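Luciferase-like monooxygenase (Streptomyces bottropensis, PDB 7BIP) probably acts as a luciferase-like monooxygenase in the biosynthesis of the aromatic polyketide rishirilide, inserting oxygen from molecular oxygen into its substrate. Local coordinates at residues Leu195-Asn200 / Ile228-Asn233; Phe82-Lys87 / His153-Val158; Val71-Gly76 / Gln100-Val105. One frame throughout, in Å; residues are numbered along the deposited sequence.

Interaction 1 (Leu195-Asn200 / Ile228-Asn233); sequences LVPSIN and IHMSYN. With EDO (1,2-ethanediol), chain I.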
ATOM      1  N   LEU A 195      23.326  -6.559  -3.192  1.00 19.64           N
ATOM      2  CA  LEU A 195      24.620  -5.895  -3.182  1.00 18.50           C
ATOM      3  C   LEU A 195      24.577  -4.653  -4.064  1.00 16.64           C
ATOM      4  O   LEU A 195      23.658  -4.461  -4.865  1.00 20.11           O
ATOM      5  CB  LEU A 195      25.728  -6.850  -3.652  1.00 17.27           C
ATOM      6  CG  LEU A 195      25.828  -8.202  -2.937  1.00 19.07           C
ATOM      7  CD1 LEU A 195      27.104  -8.934  -3.350  1.00 24.27           C
ATOM      8  CD2 LEU A 195      25.795  -8.019  -1.436  1.00 25.94           C
ATOM      9  N   VAL A 196      25.601  -3.813  -3.918  1.00 17.31           N
ATOM     10  CA  VAL A 196      25.620  -2.506  -4.581  1.00 23.06           C
ATOM     11  C   VAL A 196      26.905  -2.358  -5.387  1.00 20.76           C
ATOM     12  O   VAL A 196      27.866  -1.714  -4.937  1.00 22.23           O
ATOM     13  CB  VAL A 196      25.454  -1.369  -3.562  1.00 23.06           C
ATOM     14  CG1 VAL A 196      25.305  -0.025  -4.274  1.00 24.13           C
ATOM     15  CG2 VAL A 196      24.230  -1.643  -2.687  1.00 24.41           C
ATOM     16  N   PRO A 197      26.966  -2.938  -6.587  1.00 19.47           N
ATOM     17  CA  PRO A 197      28.222  -2.901  -7.353  1.00 20.73           C
ATOM     18  C   PRO A 197      28.565  -1.525  -7.874  1.00 26.27           C
ATOM     19  O   PRO A 197      29.736  -1.272  -8.182  1.00 32.66           O
ATOM     20  CB  PRO A 197      27.952  -3.872  -8.509  1.00 20.13           C
ATOM     21  CG  PRO A 197      26.464  -3.834  -8.668  1.00 20.19           C
ATOM     22  CD  PRO A 197      25.931  -3.730  -7.266  1.00 21.02           C
ATOM     23  N   SER A 198      27.590  -0.627  -7.979  1.00 25.69           N
ATOM     24  CA  SER A 198      27.834   0.671  -8.590  1.00 31.84           C
ATOM     25  C   SER A 198      28.651   1.599  -7.703  1.00 37.42           C
ATOM     26  O   SER A 198      29.127   2.630  -8.191  1.00 34.86           O
ATOM     27  CB  SER A 198      26.502   1.323  -8.957  1.00 25.99           C
ATOM     28  OG  SER A 198      25.753   1.637  -7.800  1.00 31.79           O
ATOM     29  N   ILE A 199      28.842   1.260  -6.429  1.00 35.21           N
ATOM     30  CA  ILE A 199      29.643   2.086  -5.531  1.00 39.25           C
ATOM     31  C   ILE A 199      30.849   1.304  -5.032  1.00 44.47           C
ATOM     32  O   ILE A 199      31.853   1.892  -4.619  1.00 53.90           O
ATOM     33  CB  ILE A 199      28.800   2.603  -4.350  1.00 42.03           C
ATOM     34  CG1 ILE A 199      28.438   1.454  -3.409  1.00 48.19           C
ATOM     35  CG2 ILE A 199      27.548   3.302  -4.856  1.00 41.05           C
ATOM     36  CD1 ILE A 199      27.984   1.897  -2.040  1.00 53.21           C
ATOM     37  N   ASN A 200      30.766  -0.008  -5.065  1.00 45.61           N
ATOM     38  CA  ASN A 200      31.849  -0.784  -4.484  1.00 46.91           C
ATOM     39  C   ASN A 200      32.797  -1.299  -5.561  1.00 46.14           C
ATOM     40  O   ASN A 200      32.383  -1.534  -6.700  1.00 44.19           O
ATOM     41  CB  ASN A 200      31.296  -1.968  -3.684  1.00 49.87           C
ATOM     42  CG  ASN A 200      30.600  -1.536  -2.405  1.00 49.63           C
ATOM     43  OD1 ASN A 200      29.549  -2.067  -2.043  1.00 49.95           O
ATOM     44  ND2 ASN A 200      31.188  -0.565  -1.714  1.00 48.09           N
ATOM     45  N   ILE A 228      20.379 -13.472  -5.042  1.00 17.02           N
ATOM     46  CA  ILE A 228      21.416 -12.451  -5.102  1.00 16.73           C
ATOM     47  C   ILE A 228      20.949 -11.387  -6.086  1.00 17.66           C
ATOM     48  O   ILE A 228      20.794 -11.674  -7.282  1.00 17.51           O
ATOM     49  CB  ILE A 228      22.770 -13.033  -5.534  1.00 18.37           C
ATOM     50  CG1 ILE A 228      23.270 -14.069  -4.519  1.00 20.52           C
ATOM     51  CG2 ILE A 228      23.803 -11.932  -5.711  1.00 16.97           C
ATOM     52  CD1 ILE A 228      24.445 -14.874  -5.039  1.00 22.90           C
ATOM     53  N   HIS A 229      20.717 -10.172  -5.584  1.00 17.39           N
ATOM     54  CA  HIS A 229      20.199  -9.062  -6.379  1.00 14.44           C
ATOM     55  C   HIS A 229      21.208  -7.924  -6.420  1.00 16.25           C
ATOM     56  O   HIS A 229      21.851  -7.621  -5.418  1.00 16.52           O
ATOM     57  CB  HIS A 229      18.890  -8.510  -5.789  1.00 17.24           C
ATOM     58  CG  HIS A 229      17.671  -9.310  -6.131  1.00 19.41           C
ATOM     59  ND1 HIS A 229      16.492  -8.726  -6.549  1.00 19.33           N
ATOM     60  CD2 HIS A 229      17.434 -10.642  -6.079  1.00 18.14           C
ATOM     61  CE1 HIS A 229      15.589  -9.669  -6.759  1.00 17.88           C
ATOM     62  NE2 HIS A 229      16.134 -10.839  -6.475  1.00 17.81           N
ATOM     63  N   MET A 230      21.334  -7.278  -7.580  1.00 16.05           N
ATOM     64  CA  MET A 230      22.088  -6.034  -7.694  1.00 14.68           C
ATOM     65  C   MET A 230      21.367  -5.141  -8.689  1.00 15.23           C
ATOM     66  O   MET A 230      20.826  -5.636  -9.677  1.00 16.40           O
ATOM     67  CB  MET A 230      23.530  -6.258  -8.174  1.00 15.51           C
ATOM     68  CG  MET A 230      24.315  -7.290  -7.369  1.00 14.12           C
ATOM     69  SD  MET A 230      26.014  -7.379  -7.947  0.92 18.16           S
ATOM     70  CE  MET A 230      26.421  -9.077  -7.543  1.00 21.23           C
ATOM     71  N   SER A 231      21.367  -3.834  -8.439  1.00 13.76           N
ATOM     72  CA  SER A 231      20.746  -2.870  -9.345  1.00 12.40           C
ATOM     73  C   SER A 231      21.813  -2.117 -10.124  1.00 15.18           C
ATOM     74  O   SER A 231      22.869  -1.781  -9.580  1.00 16.12           O
ATOM     75  CB  SER A 231      19.854  -1.874  -8.600  1.00 18.49           C
ATOM     76  OG  SER A 231      18.659  -2.501  -8.156  1.00 24.87           O
ATOM     77  N   TYR A 232      21.532  -1.859 -11.404  1.00 14.63           N
ATOM     78  CA  TYR A 232      22.420  -1.084 -12.265  1.00 13.08           C
ATOM     79  C   TYR A 232      21.599  -0.057 -13.024  1.00 17.07           C
ATOM     80  O   TYR A 232      20.569  -0.407 -13.600  1.00 15.07           O
ATOM     81  CB  TYR A 232      23.129  -1.965 -13.293  1.00 13.59           C
ATOM     82  CG  TYR A 232      24.211  -2.886 -12.779  1.00 13.90           C
ATOM     83  CD1 TYR A 232      25.537  -2.473 -12.721  1.00 19.53           C
ATOM     84  CD2 TYR A 232      23.909  -4.190 -12.409  1.00 18.27           C
ATOM     85  CE1 TYR A 232      26.535  -3.332 -12.279  1.00 20.73           C
ATOM     86  CE2 TYR A 232      24.893  -5.050 -11.961  1.00 18.41           C
ATOM     87  CZ  TYR A 232      26.201  -4.617 -11.907  1.00 15.82           C
ATOM     88  OH  TYR A 232      27.166  -5.473 -11.459  1.00 16.28           O
ATOM     89  N   ASN A 233      22.072   1.188 -13.070  1.00 14.44           N
ATOM     90  CA  ASN A 233      21.476   2.154 -13.986  1.00 13.54           C
ATOM     91  C   ASN A 233      21.612   1.654 -15.420  1.00 14.65           C
ATOM     92  O   ASN A 233      22.655   1.125 -15.817  1.00 17.48           O
ATOM     93  CB  ASN A 233      22.134   3.522 -13.824  1.00 17.65           C
ATOM     94  CG  ASN A 233      21.814   4.155 -12.487  1.00 29.41           C
ATOM     95  OD1 ASN A 233      20.746   3.919 -11.922  1.00 32.99           O
ATOM     96  ND2 ASN A 233      22.740   4.954 -11.967  1.00 39.59           N
TER
HETATM   97  C1  EDO I 407      20.578   5.582  -7.676  1.00 53.32           C
HETATM   98  O1  EDO I 407      19.531   5.995  -8.560  1.00 54.08           O
HETATM   99  C2  EDO I 407      20.486   4.076  -7.468  1.00 57.23           C
HETATM  100  O2  EDO I 407      21.163   3.404  -8.536  1.00 62.18           O
HETATM  101  O   HOH W   1      22.046  -2.696  -5.868  1.00 29.72           O
HETATM  102  O   HOH W   2      24.446  -0.895  -7.479  1.00 27.02           O

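Interaction 2 (Phe82-Lys87 / His153-Val158); sequences FTHPLK and HRFGPV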
ATOM      1  N   PHE A  82      11.731   2.155  10.100  1.00 17.23           N
ATOM      2  CA  PHE A  82      10.760   3.243  10.114  1.00 16.85           C
ATOM      3  C   PHE A  82       9.327   2.753  10.163  1.00 23.89           C
ATOM      4  O   PHE A  82       8.402   3.539   9.939  1.00 24.69           O
ATOM      5  CB  PHE A  82      10.941   4.150   8.895  1.00 17.36           C
ATOM      6  CG  PHE A  82      12.234   4.892   8.899  1.00 15.17           C
ATOM      7  CD1 PHE A  82      12.756   5.379  10.085  1.00 15.41           C
ATOM      8  CD2 PHE A  82      12.939   5.080   7.724  1.00 18.22           C
ATOM      9  CE1 PHE A  82      13.967   6.053  10.093  1.00 18.80           C
ATOM     10  CE2 PHE A  82      14.143   5.761   7.726  1.00 17.78           C
ATOM     11  CZ  PHE A  82      14.660   6.235   8.915  1.00 18.42           C
ATOM     12  N   THR A  83       9.111   1.478  10.433  1.00 19.61           N
ATOM     13  CA  THR A  83       7.755   0.996  10.512  1.00 18.75           C
ATOM     14  C   THR A  83       7.654   0.082  11.724  1.00 22.68           C
ATOM     15  O   THR A  83       8.608  -0.082  12.492  1.00 29.97           O
ATOM     16  CB  THR A  83       7.346   0.324   9.197  1.00 22.42           C
ATOM     17  OG1 THR A  83       5.957  -0.034   9.237  1.00 28.36           O
ATOM     18  CG2 THR A  83       8.202  -0.912   8.921  1.00 25.98           C
ATOM     19  N   HIS A  84       6.477  -0.463  11.921  1.00 15.39           N
ATOM     20  CA  HIS A  84       6.208  -1.464  12.933  1.00 11.18           C
ATOM     21  C   HIS A  84       6.096  -2.829  12.269  1.00 11.97           C
ATOM     22  O   HIS A  84       5.432  -2.954  11.233  1.00 11.92           O
ATOM     23  CB  HIS A  84       4.897  -1.133  13.645  1.00 13.83           C
ATOM     24  CG  HIS A  84       4.685  -1.886  14.918  1.00 13.30           C
ATOM     25  ND1 HIS A  84       4.488  -3.248  14.956  1.00 13.31           N
ATOM     26  CD2 HIS A  84       4.608  -1.455  16.200  1.00 13.73           C
ATOM     27  CE1 HIS A  84       4.327  -3.631  16.209  1.00 12.84           C
ATOM     28  NE2 HIS A  84       4.381  -2.562  16.983  1.00 15.40           N
ATOM     29  N   PRO A  85       6.718  -3.875  12.822  1.00 13.05           N
ATOM     30  CA  PRO A  85       6.682  -5.181  12.133  1.00 14.16           C
ATOM     31  C   PRO A  85       5.281  -5.729  11.923  1.00 12.19           C
ATOM     32  O   PRO A  85       5.066  -6.463  10.952  1.00 14.21           O
ATOM     33  CB  PRO A  85       7.504  -6.100  13.049  1.00 17.48           C
ATOM     34  CG  PRO A  85       7.614  -5.374  14.341  1.00 18.82           C
ATOM     35  CD  PRO A  85       7.552  -3.912  14.034  1.00 14.80           C
ATOM     36  N   LEU A  86       4.323  -5.419  12.804  1.00 13.80           N
ATOM     37  CA  LEU A  86       2.954  -5.874  12.571  1.00 13.30           C
ATOM     38  C   LEU A  86       2.416  -5.306  11.266  1.00 13.79           C
ATOM     39  O   LEU A  86       1.760  -6.007  10.487  1.00 14.34           O
ATOM     40  CB  LEU A  86       2.049  -5.454  13.730  1.00 14.04           C
ATOM     41  CG  LEU A  86       2.256  -6.160  15.071  1.00 15.91           C
ATOM     42  CD1 LEU A  86       1.436  -5.449  16.150  1.00 13.87           C
ATOM     43  CD2 LEU A  86       1.877  -7.632  14.979  1.00 14.84           C
ATOM     44  N   LYS A  87       2.664  -4.022  11.032  1.00 13.59           N
ATOM     45  CA  LYS A  87       2.182  -3.366   9.822  1.00 15.10           C
ATOM     46  C   LYS A  87       2.926  -3.858   8.593  1.00 12.95           C
ATOM     47  O   LYS A  87       2.314  -4.100   7.544  1.00 15.15           O
ATOM     48  CB  LYS A  87       2.371  -1.864   9.970  1.00 17.60           C
ATOM     49  CG  LYS A  87       1.555  -1.278  11.073  1.00 37.07           C
ATOM     50  CD  LYS A  87       0.119  -1.295  10.694  1.00 53.54           C
ATOM     51  CE  LYS A  87      -0.094  -0.361   9.527  1.00 60.33           C
ATOM     52  NZ  LYS A  87       0.397   1.012   9.833  1.00 61.26           N
ATOM     53  N   HIS A 153       9.699  -3.527  20.021  1.00 13.39           N
ATOM     54  CA  HIS A 153       8.266  -3.789  20.069  1.00 12.17           C
ATOM     55  C   HIS A 153       8.018  -5.084  20.820  1.00 14.67           C
ATOM     56  O   HIS A 153       8.781  -6.040  20.673  1.00 15.76           O
ATOM     57  CB  HIS A 153       7.679  -3.881  18.655  1.00 15.50           C
ATOM     58  CG  HIS A 153       8.000  -2.697  17.800  1.00 15.62           C
ATOM     59  ND1 HIS A 153       8.982  -2.715  16.831  1.00 18.24           N
ATOM     60  CD2 HIS A 153       7.492  -1.441  17.799  1.00 15.36           C
ATOM     61  CE1 HIS A 153       9.052  -1.527  16.259  1.00 15.60           C
ATOM     62  NE2 HIS A 153       8.157  -0.739  16.824  1.00 18.11           N
ATOM     63  N   ARG A 154       6.964  -5.105  21.639  1.00 11.93           N
ATOM     64  CA  ARG A 154       6.577  -6.300  22.376  1.00 12.89           C
ATOM     65  C   ARG A 154       5.105  -6.586  22.127  1.00 17.08           C
ATOM     66  O   ARG A 154       4.257  -5.707  22.315  1.00 18.80           O
ATOM     67  CB  ARG A 154       6.831  -6.143  23.871  1.00 13.88           C
ATOM     68  CG  ARG A 154       8.292  -5.889  24.195  1.00 14.27           C
ATOM     69  CD  ARG A 154       8.507  -5.798  25.697  1.00 20.89           C
ATOM     70  NE  ARG A 154       8.341  -4.423  26.162  1.00 23.30           N
ATOM     71  CZ  ARG A 154       7.676  -4.079  27.256  1.00 30.40           C
ATOM     72  NH1 ARG A 154       7.112  -5.010  28.012  1.00 30.28           N
ATOM     73  NH2 ARG A 154       7.579  -2.803  27.592  1.00 27.94           N
ATOM     74  N   PHE A 155       4.798  -7.809  21.710  1.00 13.48           N
ATOM     75  CA  PHE A 155       3.410  -8.131  21.413  1.00 12.59           C
ATOM     76  C   PHE A 155       3.257  -9.641  21.416  1.00 15.40           C
ATOM     77  O   PHE A 155       4.239 -10.382  21.318  1.00 15.13           O
ATOM     78  CB  PHE A 155       2.967  -7.538  20.065  1.00 16.82           C
ATOM     79  CG  PHE A 155       3.880  -7.875  18.903  1.00 18.64           C
ATOM     80  CD1 PHE A 155       3.829  -9.116  18.283  1.00 16.23           C
ATOM     81  CD2 PHE A 155       4.770  -6.925  18.410  1.00 15.34           C
ATOM     82  CE1 PHE A 155       4.674  -9.412  17.210  1.00 13.62           C
ATOM     83  CE2 PHE A 155       5.608  -7.210  17.352  1.00 15.19           C
ATOM     84  CZ  PHE A 155       5.561  -8.464  16.749  1.00 15.79           C
ATOM     85  N   GLY A 156       2.015 -10.090  21.525  1.00 17.34           N
ATOM     86  CA  GLY A 156       1.724 -11.496  21.405  1.00 16.67           C
ATOM     87  C   GLY A 156       1.307 -12.123  22.716  1.00 19.61           C
ATOM     88  O   GLY A 156       1.491 -11.540  23.791  1.00 18.28           O
ATOM     89  N   PRO A 157       0.754 -13.350  22.658  1.00 16.03           N
ATOM     90  CA  PRO A 157       0.601 -14.132  21.422  1.00 14.96           C
ATOM     91  C   PRO A 157      -0.437 -13.577  20.443  1.00 19.18           C
ATOM     92  O   PRO A 157      -1.571 -13.275  20.837  1.00 20.04           O
ATOM     93  CB  PRO A 157       0.174 -15.514  21.928  1.00 16.32           C
ATOM     94  CG  PRO A 157      -0.415 -15.271  23.283  1.00 21.75           C
ATOM     95  CD  PRO A 157       0.337 -14.106  23.854  1.00 20.32           C
ATOM     96  N   VAL A 158      -0.026 -13.428  19.176  1.00 16.23           N
ATOM     97  CA  VAL A 158      -0.900 -12.971  18.102  1.00 16.34           C
ATOM     98  C   VAL A 158      -0.611 -13.823  16.874  1.00 14.58           C
ATOM     99  O   VAL A 158       0.454 -14.426  16.747  1.00 16.83           O
ATOM    100  CB  VAL A 158      -0.714 -11.475  17.754  1.00 21.50           C
ATOM    101  CG1 VAL A 158      -1.257 -10.590  18.873  1.00 24.47           C
ATOM    102  CG2 VAL A 158       0.759 -11.178  17.432  1.00 17.96           C
TER

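Interaction 3 (Val71-Gly76 / Gln100-Val105); sequences VRLVTG and QGRLDV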
ATOM      1  N   VAL A  71       5.232 -10.999 -14.166  1.00 13.01           N
ATOM      2  CA  VAL A  71       6.416 -10.371 -13.599  1.00 14.91           C
ATOM      3  C   VAL A  71       6.376 -10.451 -12.067  1.00 14.40           C
ATOM      4  O   VAL A  71       5.323 -10.281 -11.440  1.00 14.00           O
ATOM      5  CB  VAL A  71       6.482  -8.924 -14.129  1.00 18.90           C
ATOM      6  CG1 VAL A  71       5.463  -8.008 -13.430  1.00 15.83           C
ATOM      7  CG2 VAL A  71       7.863  -8.374 -14.093  1.00 26.24           C
ATOM      8  N   ARG A  72       7.521 -10.726 -11.452  1.00 14.62           N
ATOM      9  CA  ARG A  72       7.551 -10.686  -9.994  1.00 13.97           C
ATOM     10  C   ARG A  72       7.609  -9.238  -9.500  1.00 15.38           C
ATOM     11  O   ARG A  72       7.941  -8.314 -10.243  1.00 12.60           O
ATOM     12  CB  ARG A  72       8.733 -11.497  -9.459  1.00 14.79           C
ATOM     13  CG  ARG A  72       8.654 -12.990  -9.853  1.00 18.44           C
ATOM     14  CD  ARG A  72       9.604 -13.865  -9.028  1.00 16.25           C
ATOM     15  NE  ARG A  72       9.211 -13.959  -7.617  1.00 17.97           N
ATOM     16  CZ  ARG A  72       8.226 -14.725  -7.148  1.00 17.50           C
ATOM     17  NH1 ARG A  72       7.508 -15.478  -7.970  1.00 18.38           N
ATOM     18  NH2 ARG A  72       7.957 -14.723  -5.846  1.00 14.45           N
ATOM     19  N   LEU A  73       7.244  -9.045  -8.231  1.00 12.24           N
ATOM     20  CA  LEU A  73       7.263  -7.732  -7.589  1.00 14.34           C
ATOM     21  C   LEU A  73       8.268  -7.775  -6.448  1.00 12.85           C
ATOM     22  O   LEU A  73       8.197  -8.665  -5.600  1.00 11.90           O
ATOM     23  CB  LEU A  73       5.871  -7.355  -7.047  1.00 13.64           C
ATOM     24  CG  LEU A  73       4.700  -7.162  -8.012  1.00 15.00           C
ATOM     25  CD1 LEU A  73       5.088  -6.350  -9.258  1.00 14.24           C
ATOM     26  CD2 LEU A  73       4.126  -8.499  -8.419  1.00 13.33           C
ATOM     27  N   VAL A  74       9.206  -6.825  -6.415  1.00 12.14           N
ATOM     28  CA  VAL A  74      10.298  -6.886  -5.444  1.00 13.19           C
ATOM     29  C   VAL A  74      10.456  -5.551  -4.729  1.00 12.49           C
ATOM     30  O   VAL A  74      10.579  -4.506  -5.376  1.00 12.23           O
ATOM     31  CB  VAL A  74      11.630  -7.283  -6.109  1.00 14.61           C
ATOM     32  CG1 VAL A  74      12.703  -7.538  -5.032  1.00 15.15           C
ATOM     33  CG2 VAL A  74      11.446  -8.503  -7.005  1.00 12.57           C
ATOM     34  N   THR A  75      10.494  -5.584  -3.396  1.00 13.08           N
ATOM     35  CA  THR A  75      10.868  -4.384  -2.654  1.00 12.03           C
ATOM     36  C   THR A  75      12.390  -4.267  -2.616  1.00 12.66           C
ATOM     37  O   THR A  75      13.090  -5.222  -2.270  1.00 15.48           O
ATOM     38  CB  THR A  75      10.291  -4.385  -1.231  1.00 13.66           C
ATOM     39  OG1 THR A  75      10.703  -5.550  -0.501  1.00 13.89           O
ATOM     40  CG2 THR A  75       8.769  -4.343  -1.274  1.00 13.92           C
ATOM     41  N   GLY A  76      12.900  -3.108  -3.022  1.00 13.94           N
ATOM     42  CA  GLY A  76      14.324  -2.844  -2.974  1.00 14.43           C
ATOM     43  C   GLY A  76      14.608  -1.447  -2.448  1.00 16.70           C
ATOM     44  O   GLY A  76      15.043  -0.578  -3.211  1.00 18.57           O
ATOM     45  N   GLN A 100      -0.792 -13.043  -6.131  1.00 13.12           N
ATOM     46  CA  GLN A 100      -0.839 -14.503  -6.315  1.00 13.28           C
ATOM     47  C   GLN A 100       0.569 -15.114  -6.289  1.00 15.08           C
ATOM     48  O   GLN A 100       0.965 -15.915  -7.148  1.00 13.56           O
ATOM     49  CB  GLN A 100      -1.619 -14.871  -7.589  1.00 14.87           C
ATOM     50  CG  GLN A 100      -3.036 -14.263  -7.566  1.00 15.16           C
ATOM     51  CD  GLN A 100      -4.062 -15.060  -8.346  1.00 35.55           C
ATOM     52  OE1 GLN A 100      -3.732 -15.761  -9.303  1.00 29.24           O
ATOM     53  NE2 GLN A 100      -5.323 -14.957  -7.931  1.00 38.92           N
ATOM     54  N   GLY A 101       1.332 -14.728  -5.263  1.00 14.01           N
ATOM     55  CA  GLY A 101       2.594 -15.379  -4.967  1.00 10.58           C
ATOM     56  C   GLY A 101       3.801 -14.878  -5.727  1.00 12.40           C
ATOM     57  O   GLY A 101       4.789 -15.615  -5.835  1.00 14.63           O
ATOM     58  N   ARG A 102       3.773 -13.640  -6.235  1.00 12.11           N
ATOM     59  CA  ARG A 102       4.853 -13.118  -7.069  1.00 10.93           C
ATOM     60  C   ARG A 102       5.787 -12.173  -6.317  1.00 12.20           C
ATOM     61  O   ARG A 102       6.665 -11.567  -6.940  1.00 13.46           O
ATOM     62  CB  ARG A 102       4.279 -12.398  -8.298  1.00 12.59           C
ATOM     63  CG  ARG A 102       3.606 -13.326  -9.315  1.00 11.65           C
ATOM     64  CD  ARG A 102       3.102 -12.548 -10.529  1.00 10.75           C
ATOM     65  NE  ARG A 102       1.902 -11.754 -10.236  1.00 12.33           N
ATOM     66  CZ  ARG A 102       1.653 -10.554 -10.761  1.00 13.20           C
ATOM     67  NH1 ARG A 102       2.529  -9.988 -11.584  1.00 14.18           N
ATOM     68  NH2 ARG A 102       0.528  -9.914 -10.457  1.00 11.59           N
ATOM     69  N   LEU A 103       5.648 -12.062  -4.995  1.00 10.95           N
ATOM     70  CA  LEU A 103       6.387 -11.079  -4.212  1.00 12.08           C
ATOM     71  C   LEU A 103       7.703 -11.647  -3.681  1.00 11.36           C
ATOM     72  O   LEU A 103       7.746 -12.763  -3.154  1.00 13.80           O
ATOM     73  CB  LEU A 103       5.525 -10.605  -3.031  1.00 11.18           C
ATOM     74  CG  LEU A 103       6.146  -9.641  -2.019  1.00  9.75           C
ATOM     75  CD1 LEU A 103       6.447  -8.300  -2.677  1.00 12.60           C
ATOM     76  CD2 LEU A 103       5.190  -9.436  -0.859  1.00 10.47           C
ATOM     77  N   ASP A 104       8.774 -10.858  -3.803  1.00 11.88           N
ATOM     78  CA  ASP A 104      10.032 -11.077  -3.101  1.00 13.06           C
ATOM     79  C   ASP A 104      10.325  -9.827  -2.285  1.00 16.58           C
ATOM     80  O   ASP A 104      10.148  -8.710  -2.784  1.00 13.51           O
ATOM     81  CB  ASP A 104      11.198 -11.338  -4.079  1.00 11.95           C
ATOM     82  CG  ASP A 104      10.877 -12.424  -5.093  1.00 19.09           C
ATOM     83  OD1 ASP A 104      10.450 -13.515  -4.682  1.00 19.65           O
ATOM     84  OD2 ASP A 104      11.041 -12.179  -6.305  1.00 22.31           O
ATOM     85  N   VAL A 105      10.773  -9.995  -1.036  1.00 13.33           N
ATOM     86  CA  VAL A 105      10.854  -8.864  -0.109  1.00 12.59           C
ATOM     87  C   VAL A 105      12.316  -8.601   0.241  1.00 13.65           C
ATOM     88  O   VAL A 105      12.924  -9.318   1.046  1.00 14.06           O
ATOM     89  CB  VAL A 105      10.026  -9.085   1.155  1.00 14.56           C
ATOM     90  CG1 VAL A 105      10.097  -7.822   2.019  1.00 11.28           C
ATOM     91  CG2 VAL A 105       8.579  -9.393   0.783  1.00 13.80           C
TER

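Interaction 1 (Leu195-Asn200 / Ile228-Asn233)
Two neighbouring parallel strands of the TIM-type barrel part company here, as the chain leaves strand 192-195 for a loop while strand 228-236 runs on. L195 N donates to H229 O at 2.9 Å. Already at the carbonyl of L195 the direct pairing gives way to water: a first water donates to L195 O and accepts from S231 N, and a second accepts from S198 N and donates to S231 O, so both backbone polar groups of S231 reach the loop through solvent molecules. Beside them P197 turns its ring toward the strand and packs against two side chains. Its CD lies 3.6 Å from M230 CB, with M230 SD also close by, and its CG approaches Y232 CZ to 3.3 Å, obliquely to the phenol ring. The tyrosine ring stands beside the proline because its CG is anti to the carbonyl carbon (chi1 -72°). L195 CB meets M230 CG less closely, at 4.0 Å. On its far side the 228-233 strand pairs with strand 320-324; helix 202-218 covers L195 through V205 and L209, while F316 of helix 302-316 packs on both M230 and Y232.

Interaction 2 (Phe82-Lys87 / His153-Val158)
The loop leading into helix 85-98 and the strand segment 153-158 run in roughly the same direction, 25° apart, and meet mainly through side chains, the nearest CA atoms, those of H84 and H153, being 7.8 Å apart. H84, H153 and F155 form an aromatic cluster. The two imidazoles overlap obliquely, their planes at 46°, with H84 CD2 only 3.3 Å from H153 CD2. H84 is also the N-cap of the helix: its ND1 accepts from L86 N at 3.1 Å, and the donor lies in the ring plane, which fixes the rotation of the imidazole. With CG anti to the backbone N (chi1 -166°), the ring turns its ND1 edge to the first turn of the helix while one face meets H153. P85 also packs on this pair, its CD 3.4 Å from H153 ND1 and its CG at the edge of the F155 ring. Over a face of that phenyl sits L86 CD2, 4.0 Å from the ring centroid and over its centre, a CH-pi contact. L140 of helix 126-142 covers both L86 and F155, and A136 and V137 of the same helix pack on P85. Strand 146-149 pairs with the 154-158 strand and brings W148 against F155, while F119 of the second subunit meets the H84 ring edge-to-face, placing the cluster at the dimer interface.

Interaction 3 (Val71-Gly76 / Gln100-Val105)
R72 and D104 form a two-point salt bridge across a pair of parallel strands. The guanidinium grips the carboxylate side-on: NE donates to D104 OD2 at 2.9 Å, on the syn side, while NH2 reaches D104 OD1 at 3.0 Å from above the carboxylate plane. A bend at chi3 (68°) turns the group back over the chain, where NH2 also donates to G101 O at 3.3 Å and, weakly, to L103 O. Q166 supports this corner, its NE2 donating to L103 O and its OE1 accepting a weak bond from R72 NH2. Replacing R72 by an alanine is likely to leave the largely buried carboxylate of D104 without its counter-charge and G101 O without its guanidinium donor.

R102 also has a partner for each of its nitrogens. Its NH1 donates to V71 O at 2.8 Å, in the carbonyl plane, and also binds T68 OG1; NE and NH2 go to S99 O and A65 O. L73 CD2 lies over one face of this guanidinium. Beyond the arginine pair the backbone ladder is regular: L73 N donates to R102 O and D104 N to L73 O, both at 2.9 Å, and T75 N follows with D104 O at 3.2 Å. The hydroxyl of T75, close to V105 CA, is taken up by G106 O.

V74 and D104 share one face of the sheet, L73, L103, T75 and V105 the face covered by helices 57-67 and 85-98. This is the beta-alpha-beta crossover characteristic of a TIM barrel.

In the fold
Interactions 1 and 3 are buried in the parallel sheet of the barrel and meet directly, H229 packing on V74, with K41 close to both side chains; calcium has been seen at that lysine in this protein, though none is bound there in this chain. Interaction 2 lies farther out, about 31 Å from interaction 1 between centres, at the partly buried subunit boundary. Helix 85-98 ties interactions 2 and 3 together, starting in the former and linking the two strands of the latter. Their chemistry differs accordingly: interaction 3 combines a backbone ladder with charged arginine bonds, interaction 1 replaces most of its ladder with water and proline packing, and interaction 2 relies on aromatic and apolar side chains.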